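Local atomic coordinates of oxidoreductase (Bordetella pertussis, PDB entry 3Q2K), a protein that probably uses NAD to oxidise a UDP-linked N-acetylglucosaminuronic acid, a step required in the biosynthesis of 2,3-diacetamido-2,3-dideoxy-D-mannuronic acid. Residues Leu216-Thr230 with Asp241-Ala253. Numbering follows the deposited sequence.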
ATOM      1  N   LEU C 216      -3.150  28.866  -4.009  1.00 25.43           N
ATOM      2  CA  LEU C 216      -3.826  27.677  -4.516  1.00 23.91           C
ATOM      3  C   LEU C 216      -5.283  27.581  -4.096  1.00 38.30           C
ATOM      4  O   LEU C 216      -6.181  27.430  -4.928  1.00 21.86           O
ATOM      5  CB  LEU C 216      -3.073  26.395  -4.169  1.00 30.80           C
ATOM      6  CG  LEU C 216      -1.620  26.489  -4.642  1.00 35.38           C
ATOM      7  CD1 LEU C 216      -0.796  25.323  -4.109  1.00 18.75           C
ATOM      8  CD2 LEU C 216      -1.569  26.522  -6.159  1.00 14.37           C
ATOM      9  N   ASP C 217      -5.507  27.661  -2.790  1.00 19.97           N
ATOM     10  CA  ASP C 217      -6.874  27.591  -2.290  1.00 21.11           C
ATOM     11  C   ASP C 217      -7.577  28.945  -2.412  1.00 36.27           C
ATOM     12  O   ASP C 217      -8.690  29.022  -2.924  1.00 35.87           O
ATOM     13  CB  ASP C 217      -6.914  27.157  -0.823  1.00 17.41           C
ATOM     14  CG  ASP C 217      -8.333  27.072  -0.317  1.00 64.77           C
ATOM     15  OD1 ASP C 217      -8.984  28.135  -0.240  1.00 79.64           O
ATOM     16  OD2 ASP C 217      -8.791  25.943  -0.055  1.00 40.50           O
ATOM     17  N   TRP C 218      -6.955  30.012  -1.917  1.00 15.47           N
ATOM     18  CA  TRP C 218      -7.519  31.354  -1.990  1.00 36.32           C
ATOM     19  C   TRP C 218      -8.018  31.735  -3.382  1.00 21.54           C
ATOM     20  O   TRP C 218      -9.125  32.253  -3.531  1.00 31.47           O
ATOM     21  CB  TRP C 218      -6.471  32.363  -1.519  1.00 21.76           C
ATOM     22  CG  TRP C 218      -7.033  33.745  -1.485  1.00 25.88           C
ATOM     23  CD1 TRP C 218      -8.065  34.185  -0.710  1.00 37.14           C
ATOM     24  CD2 TRP C 218      -6.604  34.869  -2.265  1.00 71.46           C
ATOM     25  NE1 TRP C 218      -8.313  35.509  -0.968  1.00 36.06           N
ATOM     26  CE2 TRP C 218      -7.439  35.951  -1.924  1.00 49.84           C
ATOM     27  CE3 TRP C 218      -5.592  35.068  -3.210  1.00 54.54           C
ATOM     28  CZ2 TRP C 218      -7.281  37.221  -2.474  1.00 37.94           C
ATOM     29  CZ3 TRP C 218      -5.422  36.335  -3.746  1.00 34.30           C
ATOM     30  CH2 TRP C 218      -6.283  37.384  -3.398  1.00 51.46           C
ATOM     31  N   LEU C 219      -7.247  31.436  -4.421  1.00 29.66           N
ATOM     32  CA  LEU C 219      -7.630  31.909  -5.747  1.00 30.88           C
ATOM     33  C   LEU C 219      -8.496  30.908  -6.497  1.00 22.78           C
ATOM     34  O   LEU C 219      -9.518  31.266  -7.091  1.00 30.69           O
ATOM     35  CB  LEU C 219      -6.400  32.216  -6.607  1.00 27.85           C
ATOM     36  CG  LEU C 219      -5.769  33.597  -6.425  1.00 25.67           C
ATOM     37  CD1 LEU C 219      -4.547  33.734  -7.325  1.00 48.63           C
ATOM     38  CD2 LEU C 219      -6.774  34.678  -6.779  1.00 25.78           C
ATOM     39  N   VAL C 220      -8.044  29.658  -6.500  1.00 25.65           N
ATOM     40  CA  VAL C 220      -8.560  28.647  -7.418  1.00 14.44           C
ATOM     41  C   VAL C 220      -9.644  27.742  -6.826  1.00 28.45           C
ATOM     42  O   VAL C 220     -10.519  27.242  -7.534  1.00 25.40           O
ATOM     43  CB  VAL C 220      -7.396  27.793  -7.984  1.00 34.00           C
ATOM     44  CG1 VAL C 220      -7.938  26.688  -8.883  1.00 27.88           C
ATOM     45  CG2 VAL C 220      -6.363  28.669  -8.723  1.00 21.49           C
ATOM     46  N   GLY C 221      -9.603  27.544  -5.513  1.00 21.28           N
ATOM     47  CA  GLY C 221     -10.671  26.823  -4.817  1.00 26.08           C
ATOM     48  C   GLY C 221     -10.098  25.695  -3.980  1.00 27.04           C
ATOM     49  O   GLY C 221      -8.883  25.567  -3.861  1.00 21.57           O
ATOM     50  N   PRO C 222     -10.953  24.863  -3.372  1.00 22.81           N
ATOM     51  CA  PRO C 222     -10.498  23.780  -2.509  1.00 36.93           C
ATOM     52  C   PRO C 222      -9.601  22.756  -3.195  1.00 27.77           C
ATOM     53  O   PRO C 222      -9.989  22.201  -4.223  1.00 17.11           O
ATOM     54  CB  PRO C 222     -11.804  23.072  -2.143  1.00 18.43           C
ATOM     55  CG  PRO C 222     -12.842  24.165  -2.193  1.00 28.13           C
ATOM     56  CD  PRO C 222     -12.421  25.008  -3.372  1.00 33.99           C
ATOM     57  N   VAL C 223      -8.444  22.477  -2.607  1.00 25.24           N
ATOM     58  CA  VAL C 223      -7.574  21.393  -3.062  1.00 22.50           C
ATOM     59  C   VAL C 223      -8.051  20.025  -2.593  1.00 29.07           C
ATOM     60  O   VAL C 223      -8.362  19.856  -1.416  1.00 21.69           O
ATOM     61  CB  VAL C 223      -6.096  21.651  -2.686  1.00 34.62           C
ATOM     62  CG1 VAL C 223      -5.168  20.489  -3.069  1.00 24.06           C
ATOM     63  CG2 VAL C 223      -5.629  22.908  -3.396  1.00 26.66           C
ATOM     64  N   GLU C 224      -8.044  19.042  -3.490  1.00 17.04           N
ATOM     65  CA  GLU C 224      -8.458  17.680  -3.169  1.00 17.24           C
ATOM     66  C   GLU C 224      -7.265  16.882  -2.664  1.00 36.23           C
ATOM     67  O   GLU C 224      -7.350  16.228  -1.627  1.00 22.22           O
ATOM     68  CB  GLU C 224      -9.087  16.967  -4.367  1.00 15.28           C
ATOM     69  CG  GLU C 224      -9.374  15.491  -4.164  1.00 29.28           C
ATOM     70  CD  GLU C 224     -10.332  14.947  -5.216  1.00 34.55           C
ATOM     71  OE1 GLU C 224      -9.892  14.311  -6.196  1.00 60.94           O
ATOM     72  OE2 GLU C 224     -11.560  15.159  -5.139  1.00 55.57           O
ATOM     73  N   SER C 225      -6.146  16.947  -3.375  1.00 26.08           N
ATOM     74  CA  SER C 225      -4.964  16.238  -2.907  1.00 28.19           C
ATOM     75  C   SER C 225      -3.685  16.722  -3.576  1.00 21.57           C
ATOM     76  O   SER C 225      -3.763  17.439  -4.576  1.00 15.12           O
ATOM     77  CB  SER C 225      -5.213  14.746  -3.131  1.00 19.49           C
ATOM     78  OG  SER C 225      -5.152  14.398  -4.495  1.00 19.50           O
ATOM     79  N   VAL C 226      -2.527  16.325  -3.049  1.00 15.86           N
ATOM     80  CA  VAL C 226      -1.226  16.690  -3.608  1.00 13.47           C
ATOM     81  C   VAL C 226      -0.313  15.479  -3.669  1.00 22.07           C
ATOM     82  O   VAL C 226      -0.448  14.547  -2.872  1.00 16.25           O
ATOM     83  CB  VAL C 226      -0.458  17.766  -2.812  1.00 16.77           C
ATOM     84  CG1 VAL C 226      -1.430  18.871  -2.447  1.00 29.94           C
ATOM     85  CG2 VAL C 226       0.134  17.185  -1.535  1.00 22.31           C
ATOM     86  N   TYR C 227       0.617  15.518  -4.616  1.00 16.76           N
ATOM     87  CA  TYR C 227       1.788  14.647  -4.503  1.00 15.08           C
ATOM     88  C   TYR C 227       3.033  15.519  -4.616  1.00 27.42           C
ATOM     89  O   TYR C 227       3.109  16.383  -5.497  1.00 20.72           O
ATOM     90  CB  TYR C 227       1.809  13.598  -5.623  1.00 18.21           C
ATOM     91  CG  TYR C 227       2.940  12.632  -5.379  1.00 12.85           C
ATOM     92  CD1 TYR C 227       2.732  11.478  -4.638  1.00 25.35           C
ATOM     93  CD2 TYR C 227       4.244  12.987  -5.706  1.00 16.71           C
ATOM     94  CE1 TYR C 227       3.774  10.622  -4.372  1.00 15.88           C
ATOM     95  CE2 TYR C 227       5.303  12.131  -5.455  1.00 17.46           C
ATOM     96  CZ  TYR C 227       5.052  10.963  -4.762  1.00 24.74           C
ATOM     97  OH  TYR C 227       6.061  10.075  -4.475  1.00 25.46           O
ATOM     98  N   ALA C 228       3.993  15.316  -3.723  1.00 14.47           N
ATOM     99  CA  ALA C 228       5.188  16.169  -3.772  1.00  9.55           C
ATOM    100  C   ALA C 228       6.490  15.394  -3.706  1.00 22.37           C
ATOM    101  O   ALA C 228       6.549  14.344  -3.066  1.00 14.25           O
ATOM    102  CB  ALA C 228       5.177  17.203  -2.632  1.00  6.31           C
ATOM    103  N   TYR C 229       7.515  15.938  -4.351  1.00 20.08           N
ATOM    104  CA  TYR C 229       8.899  15.529  -4.125  1.00 22.13           C
ATOM    105  C   TYR C 229       9.597  16.766  -3.562  1.00 38.19           C
ATOM    106  O   TYR C 229       9.454  17.869  -4.106  1.00 21.54           O
ATOM    107  CB  TYR C 229       9.603  15.216  -5.448  1.00 16.08           C
ATOM    108  CG  TYR C 229       9.091  14.062  -6.288  1.00 11.06           C
ATOM    109  CD1 TYR C 229       9.515  12.770  -6.022  1.00 19.81           C
ATOM    110  CD2 TYR C 229       8.280  14.269  -7.392  1.00 20.48           C
ATOM    111  CE1 TYR C 229       9.113  11.709  -6.801  1.00 17.50           C
ATOM    112  CE2 TYR C 229       7.846  13.212  -8.167  1.00 15.05           C
ATOM    113  CZ  TYR C 229       8.295  11.943  -7.879  1.00 22.13           C
ATOM    114  OH  TYR C 229       7.849  10.889  -8.638  1.00 14.45           O
ATOM    115  N   THR C 230      10.358  16.597  -2.484  1.00 17.08           N
ATOM    116  CA  THR C 230      11.215  17.710  -2.071  1.00 12.79           C
ATOM    117  C   THR C 230      12.620  17.188  -1.803  1.00 20.89           C
ATOM    118  O   THR C 230      12.823  15.981  -1.649  1.00 16.18           O
ATOM    119  CB  THR C 230      10.697  18.429  -0.818  1.00 17.23           C
ATOM    120  OG1 THR C 230      10.846  17.569   0.320  1.00 26.91           O
ATOM    121  CG2 THR C 230       9.262  18.927  -1.012  1.00 23.04           C
ATOM    122  N   ASP C 241      15.261  22.729   0.198  1.00 19.30           N
ATOM    123  CA  ASP C 241      15.541  23.991  -0.481  1.00 18.29           C
ATOM    124  C   ASP C 241      14.933  23.969  -1.872  1.00 44.96           C
ATOM    125  O   ASP C 241      14.918  25.000  -2.540  1.00 19.18           O
ATOM    126  CB  ASP C 241      17.041  24.308  -0.598  1.00 27.09           C
ATOM    127  CG  ASP C 241      17.854  23.224  -1.277  1.00 35.05           C
ATOM    128  OD1 ASP C 241      17.353  22.453  -2.122  1.00 26.66           O
ATOM    129  OD2 ASP C 241      19.065  23.160  -0.982  1.00 26.70           O
ATOM    130  N   THR C 242      14.442  22.809  -2.299  1.00 19.27           N
ATOM    131  CA  THR C 242      13.900  22.685  -3.641  1.00 23.98           C
ATOM    132  C   THR C 242      12.773  21.665  -3.598  1.00 16.57           C
ATOM    133  O   THR C 242      12.886  20.632  -2.929  1.00 25.00           O
ATOM    134  CB  THR C 242      15.036  22.069  -4.478  1.00 29.22           C
ATOM    135  OG1 THR C 242      16.148  22.970  -4.456  1.00 20.68           O
ATOM    136  CG2 THR C 242      14.574  21.773  -5.885  1.00 20.34           C
ATOM    137  N   GLY C 243      11.706  21.936  -4.340  1.00 18.67           N
ATOM    138  CA  GLY C 243      10.674  20.929  -4.511  1.00 17.46           C
ATOM    139  C   GLY C 243       9.620  21.249  -5.545  1.00 27.82           C
ATOM    140  O   GLY C 243       9.579  22.321  -6.149  1.00 17.40           O
ATOM    141  N   VAL C 244       8.776  20.245  -5.744  1.00 12.22           N
ATOM    142  CA  VAL C 244       7.645  20.327  -6.671  1.00 20.42           C
ATOM    143  C   VAL C 244       6.445  19.609  -6.046  1.00 24.81           C
ATOM    144  O   VAL C 244       6.616  18.548  -5.440  1.00 24.66           O
ATOM    145  CB  VAL C 244       8.031  19.711  -8.045  1.00 31.17           C
ATOM    146  CG1 VAL C 244       8.304  18.220  -7.964  1.00 13.90           C
ATOM    147  CG2 VAL C 244       6.882  19.846  -9.025  1.00 20.85           C
ATOM    148  N   ALA C 245       5.245  20.158  -6.211  1.00 11.59           N
ATOM    149  CA  ALA C 245       3.999  19.477  -5.866  1.00 22.93           C
ATOM    150  C   ALA C 245       3.066  19.394  -7.061  1.00 18.98           C
ATOM    151  O   ALA C 245       2.887  20.419  -7.729  1.00 23.66           O
ATOM    152  CB  ALA C 245       3.267  20.173  -4.719  1.00 20.10           C
ATOM    153  N   ALA C 246       2.484  18.211  -7.284  1.00 18.77           N
ATOM    154  CA  ALA C 246       1.433  18.024  -8.283  1.00 28.25           C
ATOM    155  C   ALA C 246       0.126  18.204  -7.520  1.00 33.26           C
ATOM    156  O   ALA C 246      -0.015  17.694  -6.407  1.00 14.29           O
ATOM    157  CB  ALA C 246       1.515  16.615  -8.910  1.00 15.57           C
ATOM    158  N   LEU C 247      -0.846  18.882  -8.125  1.00 21.76           N
ATOM    159  CA  LEU C 247      -2.113  19.171  -7.469  1.00 26.82           C
ATOM    160  C   LEU C 247      -3.343  18.694  -8.236  1.00 31.69           C
ATOM    161  O   LEU C 247      -3.383  18.702  -9.467  1.00 29.74           O
ATOM    162  CB  LEU C 247      -2.239  20.690  -7.309  1.00 38.66           C
ATOM    163  CG  LEU C 247      -0.890  21.258  -6.880  1.00 40.27           C
ATOM    164  CD1 LEU C 247      -0.758  22.698  -7.324  1.00 18.15           C
ATOM    165  CD2 LEU C 247      -0.798  21.124  -5.371  1.00 16.48           C
ATOM    166  N   ARG C 248      -4.386  18.338  -7.492  1.00 13.47           N
ATOM    167  CA  ARG C 248      -5.708  18.248  -8.113  1.00 27.79           C
ATOM    168  C   ARG C 248      -6.766  18.985  -7.300  1.00 34.36           C
ATOM    169  O   ARG C 248      -6.805  18.822  -6.084  1.00 18.44           O
ATOM    170  CB  ARG C 248      -6.124  16.785  -8.212  1.00 18.14           C
ATOM    171  CG  ARG C 248      -7.593  16.639  -8.624  1.00 22.64           C
ATOM    172  CD  ARG C 248      -7.871  15.162  -8.880  1.00 30.37           C
ATOM    173  NE  ARG C 248      -7.663  14.834 -10.289  1.00 70.52           N
ATOM    174  CZ  ARG C 248      -7.271  13.660 -10.773  1.00 86.97           C
ATOM    175  NH1 ARG C 248      -7.123  13.505 -12.082  1.00 39.41           N
ATOM    176  NH2 ARG C 248      -7.016  12.632  -9.975  1.00 32.41           N
ATOM    177  N   TRP C 249      -7.639  19.771  -7.923  1.00 23.45           N
ATOM    178  CA  TRP C 249      -8.594  20.543  -7.139  1.00 15.69           C
ATOM    179  C   TRP C 249      -9.894  19.757  -7.124  1.00 29.13           C
ATOM    180  O   TRP C 249     -10.066  18.843  -7.930  1.00 17.59           O
ATOM    181  CB  TRP C 249      -8.850  21.909  -7.792  1.00 20.21           C
ATOM    182  CG  TRP C 249      -7.900  22.970  -7.346  1.00 21.33           C
ATOM    183  CD1 TRP C 249      -8.118  23.902  -6.366  1.00 18.29           C
ATOM    184  CD2 TRP C 249      -6.597  23.238  -7.885  1.00 18.50           C
ATOM    185  NE1 TRP C 249      -7.015  24.713  -6.243  1.00 18.96           N
ATOM    186  CE2 TRP C 249      -6.065  24.314  -7.150  1.00 21.31           C
ATOM    187  CE3 TRP C 249      -5.792  22.615  -8.849  1.00 25.77           C
ATOM    188  CZ2 TRP C 249      -4.779  24.801  -7.384  1.00 17.42           C
ATOM    189  CZ3 TRP C 249      -4.526  23.121  -9.099  1.00 27.07           C
ATOM    190  CH2 TRP C 249      -4.041  24.217  -8.380  1.00 25.13           C
ATOM    191  N   ARG C 250     -10.820  20.126  -6.244  1.00 14.49           N
ATOM    192  CA  ARG C 250     -12.052  19.345  -6.075  1.00 14.38           C
ATOM    193  C   ARG C 250     -12.928  19.568  -7.302  1.00 17.74           C
ATOM    194  O   ARG C 250     -13.618  18.653  -7.743  1.00 20.09           O
ATOM    195  CB  ARG C 250     -12.825  19.779  -4.815  1.00 11.10           C
ATOM    196  CG  ARG C 250     -12.256  19.102  -3.574  1.00 20.76           C
ATOM    197  CD  ARG C 250     -13.217  19.200  -2.404  1.00 21.54           C
ATOM    198  NE  ARG C 250     -12.333  19.103  -1.247  1.00 34.10           N
ATOM    199  CZ  ARG C 250     -11.846  17.934  -0.847  1.00 43.15           C
ATOM    200  NH1 ARG C 250     -11.044  17.861   0.204  1.00 33.97           N
ATOM    201  NH2 ARG C 250     -12.218  16.827  -1.481  1.00 28.23           N
ATOM    202  N   HIS C 251     -12.888  20.780  -7.847  1.00 12.19           N
ATOM    203  CA  HIS C 251     -13.642  21.026  -9.073  1.00 30.59           C
ATOM    204  C   HIS C 251     -12.895  20.428 -10.260  1.00 29.19           C
ATOM    205  O   HIS C 251     -13.366  20.507 -11.395  1.00 24.62           O
ATOM    206  CB  HIS C 251     -13.936  22.521  -9.258  1.00 12.47           C
ATOM    207  CG  HIS C 251     -12.714  23.388  -9.304  1.00 27.40           C
ATOM    208  ND1 HIS C 251     -11.650  23.142 -10.143  1.00 15.81           N
ATOM    209  CD2 HIS C 251     -12.377  24.498  -8.608  1.00 23.85           C
ATOM    210  CE1 HIS C 251     -10.691  24.021  -9.923  1.00  9.61           C
ATOM    211  NE2 HIS C 251     -11.134  24.893  -9.035  1.00 26.49           N
ATOM    212  N   GLY C 252     -11.745  19.796 -10.043  1.00 19.63           N
ATOM    213  CA  GLY C 252     -11.192  19.058 -11.187  1.00 18.15           C
ATOM    214  C   GLY C 252      -9.991  19.674 -11.886  1.00 29.81           C
ATOM    215  O   GLY C 252      -9.291  18.968 -12.603  1.00 15.59           O
ATOM    216  N   ALA C 253      -9.671  20.954 -11.717  1.00 24.44           N
ATOM    217  CA  ALA C 253      -8.428  21.405 -12.335  1.00 24.33           C
ATOM    218  C   ALA C 253      -7.222  20.697 -11.725  1.00 30.70           C
ATOM    219  O   ALA C 253      -7.265  20.146 -10.620  1.00 20.49           O
ATOM    220  CB  ALA C 253      -8.296  22.902 -12.252  1.00 16.82           C
TER
HETATM  221  O   HOH W   1     -11.919  22.937  -5.928  1.00 24.97           O
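The indole of Trp249 lies between two CH-pi contacts to its five-membered ring: Val220 CG1, anti to its backbone N (chi1 177°), is 3.5 Å from the centroid over one face, Val223 CG2 4.0 Å over the other. At its edge, NE1 donates to Leu216 O (3.1 Å) from above the carbonyl plane. The ring thus ties helix 210-220 to an antiparallel beta hairpin, strands 223-231 and 242-249, in the C-terminal alpha/beta domain of this GFO/IDH/MocA-family enzyme. Val220 O lies in the His251 ring plane; NE2 donates a hydrogen bond to it (2.9 Å) from above its carbonyl plane. The Arg250 guanidinium lays one face over Glu224 CA, with Pro222 CB at its edge, and NH1 hydrogen-bonds Leu367 O. Tyr227 CE2 covers one face of the Tyr229 ring centrally, 3.8 Å above its plane; Val244 CG1 is at the edge, 4.0 Å from Tyr229 CD2. The hairpin face carrying Ser225, Tyr227 and Tyr229 meets a second subunit, where Tyr227 stacks on its counterpart and Tyr229 OH and Ser225 OG of that chain are hydrogen-bonded. At a classic beta bulge, Arg248 O accepts Glu224 N at 2.9 Å and, weakly, Ser225 N at 3.4 Å.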